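Local coordinates for protein teichoic acid D-alanine hydrolase (Staphylococcus aureus, PDB 5ZH8) that hydrolyses the ester bonds that hold D-alanine on wall and lipoteichoic acids, and influences methicillin resistance and cell wall structure, at residues 334-337 with 338-341. Numbering follows the deposited sequence.
Sequences YAKP and TLNR
Tyr334 and Arg341 face each other as an antiparallel hydrogen-bonded pair: Tyr334 N reaches Arg341 O at 2.9 Å, and Arg341 N returns to Tyr334 O at 2.9 Å. Their side chains run alongside on one face of the sheet. Arg341 CG lies anti to the backbone N (chi1 168°) and the chain stays extended to NE, bringing NH1 to 3.4 Å from Tyr334 CE2. NH1 approaches the ring obliquely; the two planes are 61° apart, and CE2 meets the guanidinium at its edge. Ala335 and Asn340 follow as a non-hydrogen-bonded pair, with Asn340 OD1 3.5 Å from Ala335 CA. A single bond, Lys336 N to Leu339 O (2.8 Å, N-H...O angle 139°), then links the residues flanking the turn. Beside it the aliphatic part of Lys336 packs on Leu339, CD to CD1 3.6 Å. Outside the hairpin, salt bridges pair Glu328 with Lys336 NZ and Glu372 with Arg341 NE; Asn340 ND2 is bonded to Leu317 O and Tyr355 OH, and OD1 to Asn390 ND2. Pro337 and Thr338, whose backbone conformation fits a type I turn, form the corner of this beta hairpin between strands 333-335 and 340-346 in the antiparallel sheet of the beta-lactamase-like fold.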
loop_
_atom_site.group_PDB
_atom_site.type_symbol
_atom_site.label_atom_id
_atom_site.label_comp_id
_atom_site.label_asym_id
_atom_site.label_seq_id
_atom_site.Cartn_x
_atom_site.Cartn_y
_atom_site.Cartn_z
ATOM N N TYR A 334 14.909 10.385 -10.032
ATOM C CA TYR A 334 14.485 11.775 -9.899
ATOM C C TYR A 334 15.623 12.695 -9.476
ATOM O O TYR A 334 16.322 12.414 -8.516
ATOM C CB TYR A 334 13.383 11.867 -8.848
ATOM C CG TYR A 334 12.101 11.177 -9.230
ATOM C CD1 TYR A 334 11.117 11.856 -9.927
ATOM C CD2 TYR A 334 11.862 9.845 -8.880
ATOM C CE1 TYR A 334 9.932 11.235 -10.281
ATOM C CE2 TYR A 334 10.678 9.217 -9.230
ATOM C CZ TYR A 334 9.717 9.917 -9.927
ATOM O OH TYR A 334 8.535 9.313 -10.281
ATOM N N ALA A 335 15.790 13.793 -10.205
ATOM C CA ALA A 335 16.598 14.916 -9.749
ATOM C C ALA A 335 15.644 15.994 -9.263
ATOM O O ALA A 335 14.905 16.568 -10.056
ATOM C CB ALA A 335 17.463 15.445 -10.876
ATOM N N LYS A 336 15.653 16.249 -7.956
ATOM C CA LYS A 336 14.737 17.210 -7.343
ATOM C C LYS A 336 15.499 18.421 -6.783
ATOM O O LYS A 336 16.730 18.433 -6.790
ATOM C CB LYS A 336 13.921 16.520 -6.252
ATOM C CG LYS A 336 13.185 15.273 -6.725
ATOM C CD LYS A 336 12.376 14.646 -5.600
ATOM C CE LYS A 336 11.080 14.036 -6.102
ATOM N NZ LYS A 336 10.105 15.083 -6.525
ATOM N N PRO A 337 14.772 19.454 -6.317
ATOM C CA PRO A 337 15.436 20.653 -5.814
ATOM C C PRO A 337 16.411 20.445 -4.658
ATOM O O PRO A 337 17.500 21.019 -4.682
ATOM C CB PRO A 337 14.269 21.529 -5.372
ATOM C CG PRO A 337 13.194 21.174 -6.324
ATOM C CD PRO A 337 13.330 19.690 -6.501
ATOM N N THR A 338 16.033 19.645 -3.664
ATOM C CA THR A 338 16.866 19.479 -2.467
ATOM C C THR A 338 17.590 18.144 -2.417
ATOM O O THR A 338 18.377 17.910 -1.494
ATOM C CB THR A 338 16.022 19.590 -1.187
ATOM O OG1 THR A 338 15.079 18.513 -1.152
ATOM C CG2 THR A 338 15.283 20.898 -1.141
ATOM N N LEU A 339 17.328 17.275 -3.398
ATOM C CA LEU A 339 17.773 15.880 -3.333
ATOM C C LEU A 339 17.541 15.133 -4.637
ATOM O O LEU A 339 16.761 15.572 -5.474
ATOM C CB LEU A 339 17.033 15.152 -2.204
ATOM C CG LEU A 339 15.494 15.178 -2.267
ATOM C CD1 LEU A 339 14.934 14.060 -3.145
ATOM C CD2 LEU A 339 14.897 15.090 -0.865
ATOM N N ASN A 340 18.241 14.014 -4.797
ATOM C CA ASN A 340 17.942 13.038 -5.846
ATOM C C ASN A 340 17.267 11.841 -5.189
ATOM O O ASN A 340 17.629 11.446 -4.080
ATOM C CB ASN A 340 19.211 12.582 -6.582
ATOM C CG ASN A 340 19.722 13.612 -7.578
ATOM O OD1 ASN A 340 19.320 14.778 -7.555
ATOM N ND2 ASN A 340 20.624 13.183 -8.455
ATOM N N ARG A 341 16.301 11.256 -5.887
ATOM C CA ARG A 341 15.462 10.224 -5.312
ATOM C C ARG A 341 15.324 9.005 -6.223
ATOM O O ARG A 341 15.135 9.145 -7.432
ATOM C CB ARG A 341 14.084 10.816 -5.012
ATOM C CG ARG A 341 13.005 9.804 -4.670
ATOM C CD ARG A 341 11.703 10.519 -4.353
ATOM N NE ARG A 341 10.681 9.608 -3.831
ATOM C CZ ARG A 341 9.869 8.866 -4.584
ATOM N NH1 ARG A 341 9.954 8.904 -5.910
ATOM N NH2 ARG A 341 8.975 8.080 -4.015
#